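Local coordinates for thioredoxin Reductase (Burkholderia cenocepacia, PDB 4F82), which probably acts as a thiol-dependent peroxidase of the Prx5 peroxiredoxin subfamily, reducing hydrogen peroxide and organic hydroperoxides to water and alcohols, at residues D43-G47 against K48-I52; S169-A172 against T173-S176. All coordinates share one frame; numbering follows the deposited sequence.

Contact 1: residues D43-G47 against K48-I52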
ATOM      1  N   ASP A  43      18.199  -2.706 -16.167  1.00 10.94           N
ATOM      2  CA  ASP A  43      18.129  -3.986 -16.900  1.00 21.78           C
ATOM      3  C   ASP A  43      16.859  -4.202 -17.749  1.00 16.63           C
ATOM      4  O   ASP A  43      16.935  -4.732 -18.855  1.00 15.47           O
ATOM      5  CB  ASP A  43      18.350  -5.193 -15.968  1.00 24.70           C
ATOM      6  CG  ASP A  43      19.798  -5.312 -15.489  1.00 31.11           C
ATOM      7  OD1 ASP A  43      20.678  -4.589 -16.025  1.00 30.16           O
ATOM      8  OD2 ASP A  43      20.054  -6.134 -14.575  1.00 33.52           O
ATOM      9  N   GLN A  44      15.713  -3.788 -17.228  1.00 10.16           N
ATOM     10  CA  GLN A  44      14.421  -3.950 -17.894  1.00 16.01           C
ATOM     11  C   GLN A  44      14.132  -2.901 -18.977  1.00 14.71           C
ATOM     12  O   GLN A  44      13.251  -3.129 -19.800  1.00 13.91           O
ATOM     13  CB  GLN A  44      13.263  -3.878 -16.871  1.00  9.14           C
ATOM     14  CG  GLN A  44      13.230  -5.031 -15.887  1.00 13.15           C
ATOM     15  CD  GLN A  44      12.784  -6.312 -16.550  1.00 21.17           C
ATOM     16  OE1 GLN A  44      11.832  -6.316 -17.349  1.00 21.71           O
ATOM     17  NE2 GLN A  44      13.478  -7.405 -16.246  1.00 27.84           N
ATOM     18  N   VAL A  45      14.802  -1.748 -18.946  1.00  9.56           N
ATOM     19  CA  VAL A  45      14.631  -0.746 -20.010  1.00  9.48           C
ATOM     20  C   VAL A  45      15.715  -0.877 -21.057  1.00 16.51           C
ATOM     21  O   VAL A  45      15.615  -0.287 -22.150  1.00 17.50           O
ATOM     22  CB  VAL A  45      14.572   0.714 -19.509  1.00  9.11           C
ATOM     23  CG1 VAL A  45      13.519   0.860 -18.432  1.00  8.50           C
ATOM     24  CG2 VAL A  45      15.948   1.196 -19.009  1.00 14.89           C
ATOM     25  N   ALA A  46      16.744  -1.670 -20.767  1.00 10.75           N
ATOM     26  CA  ALA A  46      17.807  -1.821 -21.765  1.00 11.53           C
ATOM     27  C   ALA A  46      17.267  -2.295 -23.115  1.00 15.20           C
ATOM     28  O   ALA A  46      16.569  -3.320 -23.195  1.00 15.30           O
ATOM     29  CB  ALA A  46      18.904  -2.762 -21.278  1.00 12.21           C
ATOM     30  N   GLY A  47      17.570  -1.516 -24.158  1.00 13.07           N
ATOM     31  CA  GLY A  47      17.244  -1.849 -25.533  1.00 13.12           C
ATOM     32  C   GLY A  47      15.771  -1.723 -25.883  1.00 14.07           C
ATOM     33  O   GLY A  47      15.349  -2.253 -26.926  1.00 16.11           O
ATOM     34  N   LYS A  48      15.002  -1.031 -25.034  1.00 12.30           N
ATOM     35  CA  LYS A  48      13.574  -0.835 -25.250  1.00 10.54           C
ATOM     36  C   LYS A  48      13.180   0.619 -25.302  1.00 11.66           C
ATOM     37  O   LYS A  48      13.917   1.506 -24.819  1.00 10.96           O
ATOM     38  CB  LYS A  48      12.792  -1.465 -24.102  1.00 10.05           C
ATOM     39  CG  LYS A  48      13.204  -2.859 -23.786  1.00 10.87           C
ATOM     40  CD  LYS A  48      12.299  -3.397 -22.687  1.00 11.01           C
ATOM     41  CE  LYS A  48      12.607  -4.858 -22.371  1.00 16.52           C
ATOM     42  NZ  LYS A  48      12.074  -5.242 -21.000  1.00 20.04           N
ATOM     43  N   ARG A  49      12.003   0.866 -25.874  1.00  9.89           N
ATOM     44  CA  ARG A  49      11.402   2.171 -25.776  1.00  9.47           C
ATOM     45  C   ARG A  49      10.181   2.014 -24.835  1.00  8.86           C
ATOM     46  O   ARG A  49       9.265   1.254 -25.138  1.00  8.87           O
ATOM     47  CB  ARG A  49      11.042   2.626 -27.180  1.00 11.17           C
ATOM     48  CG  ARG A  49      10.505   4.005 -27.251  1.00 16.28           C
ATOM     49  CD  ARG A  49      10.557   4.507 -28.699  1.00 17.45           C
ATOM     50  NE  ARG A  49       9.734   5.695 -28.803  1.00  9.81           N
ATOM     51  CZ  ARG A  49      10.176   6.920 -28.535  1.00 25.79           C
ATOM     52  NH1 ARG A  49      11.450   7.097 -28.185  1.00 25.18           N
ATOM     53  NH2 ARG A  49       9.360   7.964 -28.636  1.00 23.60           N
ATOM     54  N   VAL A  50      10.212   2.707 -23.687  1.00  8.42           N
ATOM     55  CA  VAL A  50       9.300   2.447 -22.551  1.00  7.92           C
ATOM     56  C   VAL A  50       8.584   3.722 -22.091  1.00 18.71           C
ATOM     57  O   VAL A  50       9.220   4.735 -21.859  1.00  7.54           O
ATOM     58  CB  VAL A  50      10.100   1.896 -21.350  1.00  8.58           C
ATOM     59  CG1 VAL A  50       9.203   1.659 -20.098  1.00  7.41           C
ATOM     60  CG2 VAL A  50      10.824   0.623 -21.734  1.00 12.64           C
ATOM     61  N   VAL A  51       7.266   3.673 -21.962  1.00  7.26           N
ATOM     62  CA  VAL A  51       6.557   4.745 -21.278  1.00  6.92           C
ATOM     63  C   VAL A  51       6.402   4.361 -19.824  1.00  6.61           C
ATOM     64  O   VAL A  51       5.888   3.279 -19.529  1.00 11.52           O
ATOM     65  CB  VAL A  51       5.114   4.966 -21.854  1.00 10.88           C
ATOM     66  CG1 VAL A  51       4.325   5.949 -20.960  1.00  9.05           C
ATOM     67  CG2 VAL A  51       5.151   5.451 -23.323  1.00  8.80           C
ATOM     68  N   ILE A  52       6.835   5.231 -18.913  1.00  6.48           N
ATOM     69  CA  ILE A  52       6.599   5.019 -17.483  1.00  7.86           C
ATOM     70  C   ILE A  52       5.704   6.116 -16.958  1.00  6.91           C
ATOM     71  O   ILE A  52       6.042   7.303 -17.110  1.00  8.57           O
ATOM     72  CB  ILE A  52       7.910   5.069 -16.686  1.00  9.62           C
ATOM     73  CG1 ILE A  52       8.901   4.020 -17.222  1.00 13.90           C
ATOM     74  CG2 ILE A  52       7.641   4.802 -15.217  1.00  6.19           C
ATOM     75  CD1 ILE A  52      10.334   4.158 -16.589  1.00  6.95           C
TER
HETATM   76  O   HOH W   1      15.588   2.624 -22.839  1.00 17.19           O
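Lys-48 folds its side chain back along the last turn of helix 41-45, and each of its carbons passes a backbone group before the ammonium reaches the carbonyl of Gln-44. The path begins at CB, which sits 3.6 Å from Val-45 O. Because chi1 is -49°, CG lies beside the lysine's own backbone N and turns toward the helix end, coming within 3.4 Å of Ala-46 O. From there the chain is extended and runs alongside the Gln-44 carbonyl: CD is 3.1 Å from Gln-44 O and CE 3.2 Å from the same oxygen. NZ then donates a 2.7 Å hydrogen bond to Gln-44 O, approaching 18° from the carbonyl plane. A salt bridge to Glu-85 gives this ammonium a second partner. The Gln-44 side chain lies side by side with the lysine, but its OE1 is committed to Arg-111.

The backbone between helix and strand makes a type II beta turn from Val-45 to Lys-48, with Gly-47 supplying the positive phi at the third position. Lys-48 N closes the turn on Val-45 O at 3.0 Å, from 41° above the carbonyl plane. Water 1 donates to Val-45 O as well, and to Lys-48 O at 2.8 Å, bridging the turn a second time. Farther along, Val-45 CG1 meets Val-50 CG2 at 4.3 Å, a light apolar contact that Trp-87 of strand 85-90 completes.

The turn bond, the water bridge and the ammonium bond thus span the passage from helix 41-45 into strand 49-55, with the valines adding an apolar contact. The ammonium is held by one carbonyl and the Glu-85 carboxylate, and the partial negative charge of the helix end would probably favour it further.

Contact 2: residues S169-A172 against T173-S176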
ATOM      1  N   SER A 169      -2.139  12.587 -23.806  1.00  7.51           N
ATOM      2  CA  SER A 169      -1.062  13.559 -23.894  1.00  9.55           C
ATOM      3  C   SER A 169       0.253  12.909 -24.306  1.00  9.15           C
ATOM      4  O   SER A 169       0.996  13.482 -25.085  1.00  7.83           O
ATOM      5  CB  SER A 169      -0.843  14.282 -22.573  1.00  9.92           C
ATOM      6  OG  SER A 169      -2.013  14.969 -22.181  1.00 12.52           O
ATOM      7  N   VAL A 170       0.552  11.742 -23.748  1.00  9.44           N
ATOM      8  CA  VAL A 170       1.765  11.036 -24.106  1.00  8.34           C
ATOM      9  C   VAL A 170       1.797  10.633 -25.580  1.00  7.22           C
ATOM     10  O   VAL A 170       2.801  10.852 -26.287  1.00  7.78           O
ATOM     11  CB  VAL A 170       1.961   9.837 -23.175  1.00 12.98           C
ATOM     12  CG1 VAL A 170       3.056   8.944 -23.716  1.00 15.85           C
ATOM     13  CG2 VAL A 170       2.322  10.355 -21.816  1.00 16.37           C
ATOM     14  N   LEU A 171       0.694  10.076 -26.077  1.00  7.39           N
ATOM     15  CA  LEU A 171       0.628   9.687 -27.473  1.00  7.84           C
ATOM     16  C   LEU A 171       0.844  10.922 -28.347  1.00 12.87           C
ATOM     17  O   LEU A 171       1.569  10.860 -29.364  1.00  8.67           O
ATOM     18  CB  LEU A 171      -0.741   9.045 -27.781  1.00 10.32           C
ATOM     19  CG  LEU A 171      -0.906   8.536 -29.222  1.00 14.09           C
ATOM     20  CD1 LEU A 171       0.157   7.481 -29.531  1.00 14.26           C
ATOM     21  CD2 LEU A 171      -2.315   8.006 -29.451  1.00 12.95           C
ATOM     22  N   ALA A 172       0.251  12.046 -27.925  1.00 10.94           N
ATOM     23  CA  ALA A 172       0.334  13.295 -28.696  1.00 12.88           C
ATOM     24  C   ALA A 172       1.740  13.871 -28.726  1.00 12.45           C
ATOM     25  O   ALA A 172       2.052  14.690 -29.589  1.00 13.52           O
ATOM     26  CB  ALA A 172      -0.650  14.354 -28.164  1.00 13.83           C
ATOM     27  N   THR A 173       2.582  13.450 -27.787  1.00 11.19           N
ATOM     28  CA  THR A 173       3.893  14.085 -27.634  1.00  8.55           C
ATOM     29  C   THR A 173       5.045  13.124 -27.914  1.00 12.58           C
ATOM     30  O   THR A 173       6.221  13.444 -27.627  1.00 10.37           O
ATOM     31  CB  THR A 173       4.066  14.710 -26.234  1.00  8.22           C
ATOM     32  OG1 THR A 173       3.670  13.751 -25.234  1.00 13.10           O
ATOM     33  CG2 THR A 173       3.238  15.992 -26.105  1.00 10.16           C
ATOM     34  N   LEU A 174       4.730  11.949 -28.457  1.00 11.83           N
ATOM     35  CA  LEU A 174       5.793  11.065 -28.931  1.00  9.33           C
ATOM     36  C   LEU A 174       6.470  11.790 -30.068  1.00  9.85           C
ATOM     37  O   LEU A 174       5.818  12.529 -30.802  1.00 11.60           O
ATOM     38  CB  LEU A 174       5.217   9.759 -29.459  1.00 10.62           C
ATOM     39  CG  LEU A 174       4.549   8.917 -28.381  1.00 13.28           C
ATOM     40  CD1 LEU A 174       4.048   7.653 -29.022  1.00 10.88           C
ATOM     41  CD2 LEU A 174       5.532   8.594 -27.243  1.00 16.47           C
ATOM     42  N   THR A 175       7.772  11.597 -30.240  1.00 12.32           N
ATOM     43  CA  THR A 175       8.429  12.342 -31.288  1.00 13.03           C
ATOM     44  C   THR A 175       9.234  11.498 -32.208  1.00 14.01           C
ATOM     45  O   THR A 175       9.676  10.399 -31.868  1.00 11.83           O
ATOM     46  CB  THR A 175       9.380  13.433 -30.773  1.00 14.44           C
ATOM     47  OG1 THR A 175      10.655  12.854 -30.476  1.00 16.47           O
ATOM     48  CG2 THR A 175       8.797  14.190 -29.550  1.00  9.70           C
ATOM     49  N   SER A 176       9.458  12.067 -33.375  1.00 11.05           N
ATOM     50  CA  SER A 176      10.394  11.496 -34.320  1.00 11.59           C
ATOM     51  C   SER A 176      11.779  12.093 -34.052  1.00 15.46           C
ATOM     52  O   SER A 176      12.058  12.577 -32.918  1.00 11.48           O
ATOM     53  CB  SER A 176       9.899  11.752 -35.733  1.00 19.56           C
ATOM     54  OG  SER A 176      10.039  13.115 -36.097  1.00 23.25           O
ATOM     55  OXT SER A 176      12.649  12.081 -34.912  1.00 15.04           O
TER
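The carbonyl groups of Ser-169 and Val-170 are the flat elements here, and Thr-173 approaches them differently. Its OG1 donates to Ser-169 O at 2.7 Å from a position tilted 27° off the carbonyl plane. Its backbone N instead stands over a face of the Val-170 carbonyl, 68° out of plane, and donates to Val-170 O at 3.0 Å. That same oxygen is also approached by carbon, with Leu-174 CG 3.3 Å away.

A chi1 of 48° wedges the Thr-173 hydroxyl between its own backbone N and carbonyl carbon, turned back along the helix, while methyl CG2 lies 3.5 Å from Ser-169 O. One residue on, Leu-174 N makes a weak bond of 3.5 Å to Leu-171 O.

The leucines cross obliquely, CD1 of Leu-171 against CD1 of Leu-174 at 3.9 Å. Val-170 CG1 is the looser neighbour, 4.3 Å from Leu-174 CD2. Beyond the segments, Leu-171 packs on helix 61-80, and Val-170 and Leu-174 both reach Val-145 of strand 137-147.

The hydroxyl and backbone N of Thr-173 therefore supply donors to carbonyls at the end of the helix, to which Leu-174 N adds only a weak one, while Leu-174 turns its apolar side chain back onto Val-170 and Leu-171 as the chain leaves the helix.

Overall arrangement
Contact 1 comes first along the chain and contact 2 forms its C-terminal end; their centres lie about 17 Å apart. Strand 49-55 joins them: contact 1 leads into this strand, and helix 167-172 of contact 2 packs against it. The evidence is direct, since Val-51 CG2 lies 4.1 Å from Val-170 CG1, and Arg-49 NH2 is equally distant from Leu-174 CD2. Strand 49-55 lies between 85-90 (parallel) and 137-147 (antiparallel) in the mixed sheet of the thioredoxin-like fold. The two contacts thus lie at the entry to a sheet strand and at the terminal helix packed on it, both away from the predicted peroxidatic Cys-63.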